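Local atomic coordinates of 2L protein (Yaba-like disease virus, PDB entry 3IT8), a protein that probably binds tumour necrosis factor of the host through an MHC class I-like fold, so blunting antiviral inflammation. Residues 1-13 / 17-29. Residues are numbered along the deposited sequence; the frame is centred on the assembly and turned at random.
Sequences ITLKYNYTVTLKD and YDGVFYDHYNDQL. With NAG (2-acetamido-2-deoxy-beta-D-glucopyranose), chain M.
Asp23 OD2 lies 3.2 Å from Tyr5 CE1 and is gripped by two hydroxyls, those of Tyr170 and Tyr64, with which it hydrogen-bonds. Its carboxylate runs alongside the Tyr5 ring, the two planes 65° apart, and Tyr5 OH is itself hydrogen-bonded to Tyr170, so one helix tyrosine ties both side chains together. Phe21, two residues before Asp23 on its strand and directly opposite Tyr7, reaches Tyr5 on the diagonal: its edge meets the Tyr5 face in a T-shaped pair, centroids 5.5 Å apart. CG of Phe21 is anti to the backbone N (chi1 167°), which lays the ring beside Tyr7 as well, with CD1 3.4 Å from Tyr7 CE2 and over the middle of that ring; the planes there are inclined at 47°. Helices 61-82 and 148-174 cover this aromatic face.

The other face carries sugar. Asn6 ND2 is joined to the N-acetylglucosamine, whose acetyl oxygen O7 accepts a hydrogen bond from Lys4 NZ at 2.9 Å; Tyr22 flanks the same sugar. Between the two faces, paired backbone bonds such as Lys4 N to His24 O (2.8 Å) hold the strands antiparallel. At the far end Asn26 clasps Thr2 twice: its OD1 accepts Thr2 N at 3.0 Å, and its N donates to Thr2 O at 2.8 Å. Asn26 also sits in a type II' turn that leads on into strand 28-36.

Strands 2-10 and 18-25 thus form the first hairpin of an eight-stranded antiparallel floor with two helices lying across it, the platform of MHC class I-like proteins.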
loop_
_atom_site.group_PDB
_atom_site.type_symbol
_atom_site.label_atom_id
_atom_site.label_comp_id
_atom_site.label_asym_id
_atom_site.label_seq_id
_atom_site.Cartn_x
_atom_site.Cartn_y
_atom_site.Cartn_z
ATOM N N ILE D 1 -12.584 -14.359 28.154
ATOM C CA ILE D 1 -12.622 -15.826 27.913
ATOM C C ILE D 1 -11.260 -16.476 28.107
ATOM O O ILE D 1 -10.213 -15.825 28.016
ATOM C CB ILE D 1 -13.124 -16.158 26.504
ATOM C CG1 ILE D 1 -12.293 -15.414 25.462
ATOM C CG2 ILE D 1 -14.587 -15.802 26.388
ATOM C CD1 ILE D 1 -12.717 -15.707 24.028
ATOM N N THR D 2 -11.293 -17.780 28.359
ATOM C CA THR D 2 -10.092 -18.543 28.631
ATOM C C THR D 2 -10.077 -19.939 28.043
ATOM O O THR D 2 -11.108 -20.606 27.978
ATOM C CB THR D 2 -9.902 -18.639 30.158
ATOM O OG1 THR D 2 -8.891 -17.713 30.553
ATOM C CG2 THR D 2 -9.534 -20.062 30.603
ATOM N N LEU D 3 -8.899 -20.368 27.601
ATOM C CA LEU D 3 -8.720 -21.729 27.098
ATOM C C LEU D 3 -7.472 -22.320 27.792
ATOM O O LEU D 3 -6.360 -21.823 27.616
ATOM C CB LEU D 3 -8.555 -21.749 25.580
ATOM C CG LEU D 3 -8.496 -23.173 24.984
ATOM C CD1 LEU D 3 -9.709 -23.987 25.400
ATOM C CD2 LEU D 3 -8.448 -23.099 23.471
ATOM N N LYS D 4 -7.659 -23.362 28.598
ATOM C CA LYS D 4 -6.533 -23.960 29.310
ATOM C C LYS D 4 -6.371 -25.462 29.085
ATOM O O LYS D 4 -7.342 -26.207 29.166
ATOM C CB LYS D 4 -6.669 -23.689 30.815
ATOM C CG LYS D 4 -5.495 -24.192 31.622
ATOM C CD LYS D 4 -5.623 -23.899 33.111
ATOM C CE LYS D 4 -6.666 -24.765 33.792
ATOM N NZ LYS D 4 -6.667 -24.577 35.280
ATOM N N TYR D 5 -5.145 -25.891 28.793
ATOM C CA TYR D 5 -4.804 -27.302 28.595
ATOM C C TYR D 5 -3.880 -27.730 29.743
ATOM O O TYR D 5 -2.881 -27.062 30.030
ATOM C CB TYR D 5 -4.087 -27.495 27.264
ATOM C CG TYR D 5 -4.989 -27.453 26.051
ATOM C CD1 TYR D 5 -6.337 -27.114 26.165
ATOM C CD2 TYR D 5 -4.494 -27.737 24.778
ATOM C CE1 TYR D 5 -7.174 -27.056 25.039
ATOM C CE2 TYR D 5 -5.318 -27.676 23.646
ATOM C CZ TYR D 5 -6.652 -27.334 23.786
ATOM O OH TYR D 5 -7.456 -27.254 22.675
ATOM N N ASN D 6 -4.205 -28.832 30.402
ATOM C CA ASN D 6 -3.416 -29.312 31.537
ATOM C C ASN D 6 -3.081 -30.784 31.343
ATOM O O ASN D 6 -3.973 -31.624 31.310
ATOM C CB ASN D 6 -4.228 -29.108 32.839
ATOM C CG ASN D 6 -3.490 -29.552 34.104
ATOM O OD1 ASN D 6 -2.378 -30.089 34.053
ATOM N ND2 ASN D 6 -4.146 -29.322 35.244
ATOM N N TYR D 7 -1.803 -31.090 31.180
ATOM C CA TYR D 7 -1.368 -32.470 31.044
ATOM C C TYR D 7 -0.632 -32.812 32.335
ATOM O O TYR D 7 0.265 -32.072 32.746
ATOM C CB TYR D 7 -0.387 -32.651 29.886
ATOM C CG TYR D 7 -0.930 -32.362 28.516
ATOM C CD1 TYR D 7 -0.979 -31.060 28.029
ATOM C CD2 TYR D 7 -1.323 -33.396 27.672
ATOM C CE1 TYR D 7 -1.396 -30.794 26.728
ATOM C CE2 TYR D 7 -1.744 -33.142 26.375
ATOM C CZ TYR D 7 -1.772 -31.832 25.905
ATOM O OH TYR D 7 -2.142 -31.551 24.604
ATOM N N THR D 8 -0.981 -33.929 32.968
ATOM C CA THR D 8 -0.302 -34.291 34.198
ATOM C C THR D 8 0.011 -35.771 34.387
ATOM O O THR D 8 -0.884 -36.610 34.295
ATOM C CB THR D 8 -1.122 -33.832 35.409
ATOM O OG1 THR D 8 -1.454 -32.445 35.266
ATOM C CG2 THR D 8 -0.327 -34.027 36.692
ATOM N N VAL D 9 1.279 -36.097 34.633
ATOM C CA VAL D 9 1.634 -37.481 34.930
ATOM C C VAL D 9 2.047 -37.498 36.421
ATOM O O VAL D 9 2.731 -36.586 36.907
ATOM C CB VAL D 9 2.776 -38.015 34.042
ATOM C CG1 VAL D 9 2.460 -37.736 32.601
ATOM C CG2 VAL D 9 4.079 -37.399 34.437
ATOM N N THR D 10 1.610 -38.523 37.143
ATOM C CA THR D 10 1.921 -38.645 38.562
ATOM C C THR D 10 2.517 -40.001 38.893
ATOM O O THR D 10 2.188 -40.996 38.245
ATOM C CB THR D 10 0.664 -38.482 39.391
ATOM O OG1 THR D 10 -0.188 -37.520 38.767
ATOM C CG2 THR D 10 1.009 -37.988 40.771
ATOM N N LEU D 11 3.387 -40.049 39.897
ATOM C CA LEU D 11 3.996 -41.309 40.287
ATOM C C LEU D 11 3.023 -42.110 41.130
ATOM O O LEU D 11 3.280 -43.271 41.446
ATOM C CB LEU D 11 5.282 -41.080 41.076
ATOM C CG LEU D 11 6.510 -41.768 40.474
ATOM C CD1 LEU D 11 7.673 -41.656 41.435
ATOM C CD2 LEU D 11 6.212 -43.232 40.187
ATOM N N LYS D 12 1.903 -41.488 41.489
ATOM C CA LYS D 12 0.885 -42.159 42.297
ATOM C C LYS D 12 1.564 -42.854 43.463
ATOM O O LYS D 12 2.716 -42.556 43.762
ATOM C CB LYS D 12 0.118 -43.189 41.464
ATOM C CG LYS D 12 -1.248 -42.723 41.001
ATOM C CD LYS D 12 -2.140 -42.422 42.185
ATOM C CE LYS D 12 -3.536 -41.982 41.758
ATOM N NZ LYS D 12 -4.459 -41.788 42.931
ATOM N N ASP D 13 0.863 -43.770 44.125
ATOM C CA ASP D 13 1.455 -44.485 45.249
ATOM C C ASP D 13 2.722 -45.181 44.776
ATOM O O ASP D 13 3.678 -44.527 44.360
ATOM C CB ASP D 13 0.462 -45.504 45.817
ATOM C CG ASP D 13 -0.224 -46.328 44.734
ATOM O OD1 ASP D 13 0.460 -47.119 44.045
ATOM O OD2 ASP D 13 -1.458 -46.181 44.572
ATOM N N TYR D 17 2.881 -44.769 36.470
ATOM C CA TYR D 17 2.753 -43.334 36.360
ATOM C C TYR D 17 1.400 -43.080 35.741
ATOM O O TYR D 17 1.113 -43.552 34.637
ATOM C CB TYR D 17 3.826 -42.768 35.439
ATOM C CG TYR D 17 5.222 -42.812 35.989
ATOM C CD1 TYR D 17 5.956 -43.993 36.004
ATOM C CD2 TYR D 17 5.808 -41.662 36.502
ATOM C CE1 TYR D 17 7.244 -44.021 36.521
ATOM C CE2 TYR D 17 7.092 -41.677 37.020
ATOM C CZ TYR D 17 7.804 -42.857 37.029
ATOM O OH TYR D 17 9.066 -42.876 37.563
ATOM N N ASP D 18 0.557 -42.341 36.447
ATOM C CA ASP D 18 -0.760 -42.019 35.911
ATOM C C ASP D 18 -0.712 -40.779 35.047
ATOM O O ASP D 18 0.151 -39.932 35.217
ATOM C CB ASP D 18 -1.780 -41.807 37.019
ATOM C CG ASP D 18 -2.525 -43.074 37.360
ATOM O OD1 ASP D 18 -2.826 -43.852 36.423
ATOM O OD2 ASP D 18 -2.821 -43.286 38.556
ATOM N N GLY D 19 -1.644 -40.678 34.109
ATOM C CA GLY D 19 -1.665 -39.526 33.235
ATOM C C GLY D 19 -3.076 -39.025 32.987
ATOM O O GLY D 19 -4.003 -39.791 32.760
ATOM N N VAL D 20 -3.245 -37.717 33.052
ATOM C CA VAL D 20 -4.537 -37.107 32.792
ATOM C C VAL D 20 -4.338 -35.847 32.001
ATOM O O VAL D 20 -3.267 -35.224 32.019
ATOM C CB VAL D 20 -5.292 -36.688 34.063
ATOM C CG1 VAL D 20 -6.031 -37.865 34.633
ATOM C CG2 VAL D 20 -4.321 -36.108 35.074
ATOM N N PHE D 21 -5.400 -35.474 31.313
ATOM C CA PHE D 21 -5.412 -34.271 30.517
ATOM C C PHE D 21 -6.766 -33.599 30.675
ATOM O O PHE D 21 -7.802 -34.256 30.652
ATOM C CB PHE D 21 -5.199 -34.591 29.052
ATOM C CG PHE D 21 -5.497 -33.437 28.166
ATOM C CD1 PHE D 21 -4.589 -32.389 28.048
ATOM C CD2 PHE D 21 -6.725 -33.351 27.507
ATOM C CE1 PHE D 21 -4.901 -31.267 27.292
ATOM C CE2 PHE D 21 -7.047 -32.239 26.749
ATOM C CZ PHE D 21 -6.136 -31.191 26.640
ATOM N N TYR D 22 -6.753 -32.284 30.841
ATOM C CA TYR D 22 -7.994 -31.538 30.975
ATOM C C TYR D 22 -7.999 -30.377 30.007
ATOM O O TYR D 22 -7.000 -29.686 29.845
ATOM C CB TYR D 22 -8.180 -30.988 32.396
ATOM C CG TYR D 22 -8.396 -32.036 33.462
ATOM C CD1 TYR D 22 -7.373 -32.372 34.351
ATOM C CD2 TYR D 22 -9.620 -32.699 33.580
ATOM C CE1 TYR D 22 -7.562 -33.341 35.332
ATOM C CE2 TYR D 22 -9.818 -33.675 34.556
ATOM C CZ TYR D 22 -8.786 -33.988 35.431
ATOM O OH TYR D 22 -8.978 -34.925 36.425
ATOM N N ASP D 23 -9.139 -30.182 29.356
ATOM C CA ASP D 23 -9.350 -29.083 28.421
ATOM C C ASP D 23 -10.456 -28.223 29.052
ATOM O O ASP D 23 -11.598 -28.665 29.185
ATOM C CB ASP D 23 -9.826 -29.626 27.080
ATOM C CG ASP D 23 -9.959 -28.544 26.029
ATOM O OD1 ASP D 23 -10.267 -27.394 26.389
ATOM O OD2 ASP D 23 -9.776 -28.839 24.830
ATOM N N HIS D 24 -10.121 -27.004 29.453
ATOM C CA HIS D 24 -11.105 -26.115 30.073
ATOM C C HIS D 24 -11.321 -24.814 29.311
ATOM O O HIS D 24 -10.367 -24.078 29.023
ATOM C CB HIS D 24 -10.681 -25.751 31.494
ATOM C CG HIS D 24 -10.861 -26.851 32.486
ATOM N ND1 HIS D 24 -12.096 -27.225 32.962
ATOM C CD2 HIS D 24 -9.958 -27.629 33.126
ATOM C CE1 HIS D 24 -11.949 -28.184 33.856
ATOM N NE2 HIS D 24 -10.661 -28.448 33.974
ATOM N N TYR D 25 -12.576 -24.538 28.971
ATOM C CA TYR D 25 -12.942 -23.278 28.313
ATOM C C TYR D 25 -13.583 -22.490 29.459
ATOM O O TYR D 25 -14.647 -22.872 29.947
ATOM C CB TYR D 25 -13.966 -23.503 27.218
ATOM C CG TYR D 25 -14.401 -22.209 26.613
ATOM C CD1 TYR D 25 -13.520 -21.447 25.846
ATOM C CD2 TYR D 25 -15.672 -21.698 26.857
ATOM C CE1 TYR D 25 -13.891 -20.203 25.340
ATOM C CE2 TYR D 25 -16.055 -20.453 26.354
ATOM C CZ TYR D 25 -15.158 -19.715 25.599
ATOM O OH TYR D 25 -15.529 -18.486 25.109
ATOM N N ASN D 26 -12.949 -21.403 29.897
ATOM C CA ASN D 26 -13.457 -20.651 31.050
ATOM C C ASN D 26 -13.403 -21.688 32.158
ATOM O O ASN D 26 -12.410 -22.398 32.273
ATOM C CB ASN D 26 -14.899 -20.182 30.849
ATOM C CG ASN D 26 -15.000 -19.014 29.900
ATOM O OD1 ASN D 26 -13.997 -18.407 29.538
ATOM N ND2 ASN D 26 -16.221 -18.679 29.502
ATOM N N ASP D 27 -14.456 -21.796 32.958
ATOM C CA ASP D 27 -14.462 -22.800 34.017
ATOM C C ASP D 27 -15.207 -24.061 33.580
ATOM O O ASP D 27 -15.537 -24.897 34.410
ATOM C CB ASP D 27 -15.081 -22.241 35.311
ATOM C CG ASP D 27 -16.484 -21.676 35.112
ATOM O OD1 ASP D 27 -17.027 -21.747 33.977
ATOM O OD2 ASP D 27 -17.050 -21.154 36.106
ATOM N N GLN D 28 -15.450 -24.198 32.276
ATOM C CA GLN D 28 -16.179 -25.347 31.734
ATOM C C GLN D 28 -15.304 -26.503 31.228
ATOM O O GLN D 28 -14.527 -26.345 30.284
ATOM C CB GLN D 28 -17.063 -24.909 30.568
ATOM C CG GLN D 28 -17.991 -23.784 30.873
ATOM C CD GLN D 28 -18.954 -24.121 31.977
ATOM O OE1 GLN D 28 -18.774 -23.691 33.124
ATOM N NE2 GLN D 28 -19.988 -24.897 31.645
ATOM N N LEU D 29 -15.446 -27.678 31.830
ATOM C CA LEU D 29 -14.663 -28.808 31.379
ATOM C C LEU D 29 -15.123 -29.174 29.963
ATOM O O LEU D 29 -16.310 -29.302 29.699
ATOM C CB LEU D 29 -14.849 -29.991 32.326
ATOM C CG LEU D 29 -14.164 -31.269 31.848
ATOM C CD1 LEU D 29 -12.653 -31.026 31.738
ATOM C CD2 LEU D 29 -14.491 -32.421 32.803
HETATM C C1 NAG M . -3.708 -29.879 36.515
HETATM C C2 NAG M . -3.916 -28.846 37.624
HETATM C C3 NAG M . -3.464 -29.437 38.976
HETATM C C4 NAG M . -4.236 -30.735 39.259
HETATM C C5 NAG M . -3.980 -31.685 38.076
HETATM C C6 NAG M . -4.684 -33.023 38.213
HETATM C C7 NAG M . -3.783 -26.576 36.812
HETATM C C8 NAG M . -3.045 -25.255 36.883
HETATM N N2 NAG M . -3.165 -27.646 37.309
HETATM O O3 NAG M . -3.684 -28.506 40.026
HETATM O O4 NAG M . -3.822 -31.322 40.504
HETATM O O5 NAG M . -4.431 -31.073 36.836
HETATM O O6 NAG M . -6.063 -32.922 37.887
HETATM O O7 NAG M . -4.902 -26.621 36.310
#